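Nsp15 (Middle East respiratory syndrome-related coronavirus, PDB 5YVD) probably cleaves RNA as a uridylate-specific endoribonuclease of the EndoU family, working as a hexamer in the coronavirus replicase. Local coordinates at residues Q193-S198 with D205-F210; M262-K267 with H273-T278. All blocks are in the same frame, centred on the assembly; numbering follows the deposited sequence.

Contact 1 of 2, residues Q193-S198 with D205-F210; sequences QSRSCS and DMEKDF
Arg195 NH1 gives one N-H to Glu207 OE1, at 2.7 Å and almost straight (N-H...O 173°), and another to the backbone oxygen of Leu201. The oxygen OE1 lies practically in the guanidinium plane and is met on its syn side, while the two flat groups are turned 23° from coplanarity. That is the geometry of a two-pronged, edge-on salt bridge, but an unequal one: the second prong, Arg195 NH2 to Glu207 OE2, spans 3.4 Å and is weak. NH2 and OE2 have further partners, since Arg195 NH2 forms a salt bridge with Asp293 and Glu207 OE2 accepts the backbone N-H of Leu296. With Glu207 and Asp293 both bound to it, the buried positive charge is probably well compensated, and the several bonds should limit its rotation. The side chains arrive from opposite directions. Arg195 leaves the loop extended to CD and turns at the CG-CD bond (chi3 -72°), which presents its NH1/NH2 edge to the acid.

Only these two residues touch across the segments. Both are buried, although the surface they hide from each other is just 82 Å², so the evidence is for a polar link inside the endoribonuclease part of the chain and not for apolar packing. Glu207 belongs to the first turn of helix 205-212, where its backbone N bonds to Ser204 OG. The loop before that helix thus folds back onto it, while helix 248-255 packs against Glu207 and Phe210 through Ile249, and helix 296-304 receives Met206.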
# COMPACT_ATOMS: atom_id res chain seq x y z
N GLN A 193 17.45 27.14 22.86
CA GLN A 193 18.67 27.17 22.02
C GLN A 193 18.77 26.08 20.96
O GLN A 193 19.78 25.98 20.29
CB GLN A 193 19.92 27.09 22.91
CG GLN A 193 20.06 28.27 23.83
CD GLN A 193 20.47 29.51 23.10
OE1 GLN A 193 21.28 29.48 22.19
NE2 GLN A 193 19.90 30.63 23.50
N SER A 194 17.74 25.25 20.85
CA SER A 194 17.65 24.29 19.76
C SER A 194 18.82 23.28 19.71
O SER A 194 19.22 22.85 18.63
CB SER A 194 17.56 25.04 18.41
OG SER A 194 16.44 25.94 18.37
N ARG A 195 19.38 22.90 20.85
CA ARG A 195 20.45 21.90 20.87
C ARG A 195 19.84 20.54 21.10
O ARG A 195 18.62 20.41 21.35
CB ARG A 195 21.45 22.20 21.99
CG ARG A 195 22.21 23.49 21.77
CD ARG A 195 23.06 23.87 22.96
NE ARG A 195 22.23 24.33 24.07
CZ ARG A 195 22.69 24.99 25.13
NH1 ARG A 195 23.98 25.31 25.22
NH2 ARG A 195 21.84 25.35 26.10
N SER A 196 20.67 19.51 21.03
CA SER A 196 20.19 18.15 21.27
C SER A 196 21.31 17.29 21.80
O SER A 196 22.45 17.74 21.87
CB SER A 196 19.68 17.53 19.97
OG SER A 196 20.77 17.08 19.20
N CYS A 197 20.99 16.05 22.13
CA CYS A 197 21.96 15.16 22.77
C CYS A 197 23.09 14.71 21.88
O CYS A 197 24.10 14.22 22.38
CB CYS A 197 21.28 13.94 23.39
SG CYS A 197 20.60 14.38 25.01
N SER A 198 22.92 14.87 20.57
CA SER A 198 23.96 14.53 19.61
C SER A 198 24.79 15.77 19.26
O SER A 198 26.01 15.70 19.23
CB SER A 198 23.35 13.91 18.35
OG SER A 198 22.78 14.91 17.53
N ASP A 205 30.37 30.24 30.56
CA ASP A 205 31.27 29.63 31.53
C ASP A 205 30.54 28.72 32.50
O ASP A 205 31.02 27.63 32.85
CB ASP A 205 32.01 30.72 32.29
CG ASP A 205 33.21 31.23 31.55
OD1 ASP A 205 33.80 30.45 30.76
OD2 ASP A 205 33.56 32.40 31.77
N MET A 206 29.38 29.16 32.95
CA MET A 206 28.54 28.34 33.80
C MET A 206 28.21 27.01 33.10
O MET A 206 28.35 25.95 33.70
CB MET A 206 27.27 29.09 34.18
CG MET A 206 26.58 28.51 35.39
SD MET A 206 24.87 29.09 35.49
CE MET A 206 25.11 30.62 36.39
N GLU A 207 27.80 27.06 31.83
CA GLU A 207 27.47 25.81 31.12
C GLU A 207 28.67 24.86 31.07
O GLU A 207 28.51 23.65 31.24
CB GLU A 207 26.89 26.09 29.72
CG GLU A 207 25.53 26.80 29.79
CD GLU A 207 24.56 26.49 28.64
OE1 GLU A 207 24.98 26.48 27.45
OE2 GLU A 207 23.36 26.28 28.95
N LYS A 208 29.87 25.40 30.87
CA LYS A 208 31.08 24.56 30.79
C LYS A 208 31.39 23.88 32.11
O LYS A 208 31.71 22.68 32.15
CB LYS A 208 32.30 25.38 30.37
CG LYS A 208 32.27 25.88 28.92
CD LYS A 208 33.55 26.64 28.58
CE LYS A 208 33.34 27.68 27.49
NZ LYS A 208 33.90 27.17 26.21
N ASP A 209 31.31 24.66 33.19
CA ASP A 209 31.58 24.10 34.49
C ASP A 209 30.55 22.99 34.74
O ASP A 209 30.88 21.90 35.22
CB ASP A 209 31.52 25.19 35.58
CG ASP A 209 32.73 26.13 35.56
OD1 ASP A 209 33.73 25.88 34.85
OD2 ASP A 209 32.68 27.13 36.31
N PHE A 210 29.30 23.26 34.36
CA PHE A 210 28.25 22.33 34.61
C PHE A 210 28.58 20.97 34.03
O PHE A 210 28.39 19.93 34.69
CB PHE A 210 26.91 22.82 34.07
CG PHE A 210 25.77 21.88 34.38
CD1 PHE A 210 25.15 21.90 35.61
CD2 PHE A 210 25.35 20.94 33.45
CE1 PHE A 210 24.11 21.02 35.91
CE2 PHE A 210 24.32 20.07 33.73
CZ PHE A 210 23.69 20.11 34.96

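Contact 2 of 2, residues M262-K267 with H273-T278; sequences MEEMLK and HNYFIT
His273 donates from ND1 to Glu264 OE2 (2.8 Å), a His-carboxylate hydrogen bond that meets the oxygen on its syn side but leaves the imidazole plane by 22°. Glu264 reaches it with CG anti to the backbone N (chi1 177°) and the chain extended. At Asn274 water links strand 273-279 to the turn that follows strand 260-263: its N donates to water 1, which also lies in hydrogen-bonding contact with Glu264 OE2 (2.6 Å), and its O is bonded to water 2, which accepts from Leu266 N. One direct backbone bond follows, at Phe276, in the antiparallel hairpin of strands 260-263 and 273-279, whose second strand also bonds to 285-291. The Tyr275 ring takes Met262 CE over one face, 3.6 Å from the ring centroid, in a CH-pi contact; Met262 SD lies 5.2 Å from the centroid of the same Tyr275 ring, above its face, a Met-aromatic contact. Phe276 N then donates to Glu263 O at 2.9 Å, in the carbonyl plane. Its ring lies alongside the Glu263 side chain, with Glu263 OE1 3.5 Å from Phe276 CD2, although Glu263 OE2 bonds to Tyr58 of the second subunit. Ile277 CG2 packs beside Met262 CG at 4.2 Å, and Thr278 OG1 bonds to Asn157 of the second subunit.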
# COMPACT_ATOMS: atom_id res chain seq x y z
N MET A 262 15.84 7.15 25.63
CA MET A 262 14.77 8.12 25.44
C MET A 262 13.90 7.73 24.27
O MET A 262 14.33 7.06 23.35
CB MET A 262 15.35 9.47 25.13
CG MET A 262 16.21 10.04 26.22
SD MET A 262 17.33 11.23 25.49
CE MET A 262 16.20 12.48 24.89
N GLU A 263 12.68 8.23 24.31
CA GLU A 263 11.67 7.96 23.32
C GLU A 263 10.90 9.28 23.31
O GLU A 263 10.39 9.71 24.36
CB GLU A 263 10.77 6.82 23.83
CG GLU A 263 10.57 5.60 22.93
CD GLU A 263 9.69 4.49 23.58
OE1 GLU A 263 9.79 4.20 24.82
OE2 GLU A 263 8.88 3.89 22.82
N GLU A 264 10.87 9.96 22.17
CA GLU A 264 10.07 11.18 22.03
C GLU A 264 8.88 10.84 21.16
O GLU A 264 9.02 10.57 19.96
CB GLU A 264 10.87 12.37 21.48
CG GLU A 264 10.02 13.63 21.28
CD GLU A 264 10.79 14.86 20.77
OE1 GLU A 264 11.83 14.71 20.12
OE2 GLU A 264 10.34 15.99 21.01
N MET A 265 7.70 10.87 21.78
CA MET A 265 6.48 10.46 21.11
C MET A 265 6.12 11.38 19.94
O MET A 265 5.69 10.89 18.90
CB MET A 265 5.32 10.39 22.12
CG MET A 265 5.56 9.48 23.33
SD MET A 265 6.36 7.85 23.08
CE MET A 265 5.11 6.93 22.19
N LEU A 266 6.36 12.69 20.11
CA LEU A 266 5.95 13.74 19.18
C LEU A 266 7.11 14.63 18.77
O LEU A 266 7.50 15.51 19.51
CB LEU A 266 4.87 14.60 19.84
CG LEU A 266 3.81 15.08 18.86
CD1 LEU A 266 2.85 13.93 18.53
CD2 LEU A 266 3.06 16.27 19.43
N LYS A 267 7.64 14.40 17.58
CA LYS A 267 8.93 14.98 17.20
C LYS A 267 8.78 16.27 16.42
O LYS A 267 7.84 16.45 15.66
CB LYS A 267 9.76 13.98 16.37
CG LYS A 267 10.16 12.75 17.18
CD LYS A 267 11.28 11.92 16.56
CE LYS A 267 11.24 10.50 17.14
NZ LYS A 267 10.04 9.72 16.66
N HIS A 273 9.96 19.99 24.86
CA HIS A 273 10.03 18.63 24.39
C HIS A 273 9.68 17.67 25.54
O HIS A 273 10.08 17.88 26.69
CB HIS A 273 11.45 18.34 23.89
CG HIS A 273 11.80 19.01 22.59
ND1 HIS A 273 11.85 18.33 21.40
CD2 HIS A 273 12.11 20.29 22.31
CE1 HIS A 273 12.19 19.16 20.43
NE2 HIS A 273 12.35 20.36 20.96
N ASN A 274 8.95 16.61 25.21
CA ASN A 274 8.54 15.62 26.19
C ASN A 274 9.16 14.29 25.89
O ASN A 274 9.03 13.79 24.80
CB ASN A 274 7.02 15.45 26.16
CG ASN A 274 6.26 16.63 26.75
OD1 ASN A 274 6.81 17.43 27.50
ND2 ASN A 274 4.97 16.73 26.42
N TYR A 275 9.82 13.71 26.88
CA TYR A 275 10.53 12.44 26.68
C TYR A 275 10.01 11.37 27.64
O TYR A 275 9.54 11.67 28.73
CB TYR A 275 12.05 12.62 26.86
CG TYR A 275 12.67 13.58 25.86
CD1 TYR A 275 13.02 14.86 26.25
CD2 TYR A 275 12.90 13.22 24.53
CE1 TYR A 275 13.59 15.76 25.35
CE2 TYR A 275 13.47 14.12 23.62
CZ TYR A 275 13.80 15.40 24.06
OH TYR A 275 14.34 16.33 23.21
N PHE A 276 10.12 10.13 27.18
CA PHE A 276 9.83 8.94 27.94
C PHE A 276 11.21 8.37 28.30
O PHE A 276 11.84 7.74 27.46
CB PHE A 276 9.06 7.99 27.03
CG PHE A 276 8.58 6.74 27.69
CD1 PHE A 276 7.22 6.57 27.94
CD2 PHE A 276 9.45 5.71 27.97
CE1 PHE A 276 6.74 5.39 28.50
CE2 PHE A 276 8.97 4.53 28.54
CZ PHE A 276 7.62 4.38 28.81
N ILE A 277 11.68 8.63 29.52
CA ILE A 277 13.06 8.34 29.85
C ILE A 277 13.22 7.23 30.86
O ILE A 277 12.45 7.10 31.82
CB ILE A 277 13.81 9.57 30.40
CG1 ILE A 277 13.35 10.84 29.70
CG2 ILE A 277 15.33 9.39 30.24
CD1 ILE A 277 14.25 12.03 29.97
N THR A 278 14.26 6.44 30.63
CA THR A 278 14.59 5.32 31.49
C THR A 278 16.09 5.35 31.75
O THR A 278 16.87 5.66 30.86
CB THR A 278 14.18 4.00 30.80
OG1 THR A 278 12.88 4.15 30.22
CG2 THR A 278 14.18 2.84 31.78
O HOH W 1 8.22 16.45 22.41
O HOH W 2 6.84 14.31 22.61

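In the fold
Contacts 1 and 2 follow one another along the chain within its endoribonuclease part; their centres are 19 Å apart and their nearest atoms about 5 Å, without touching. Helix 248-255 connects them: Ile249 packs on Glu207 of contact 1 and Gln255 on Cys197 in the same loop segment, whereas Leu251 packs on Met262, Tyr275 and Ile277 of contact 2. A second route runs through strand 285-291, which pairs with 273-279 and is followed closely by Asp293, a salt-bridge partner of Arg195. Their settings differ. Contact 1 is buried and touched by no other chain of the hexamer, while contact 2 borders the second subunit. Neither contact is assigned here to the catalytic site.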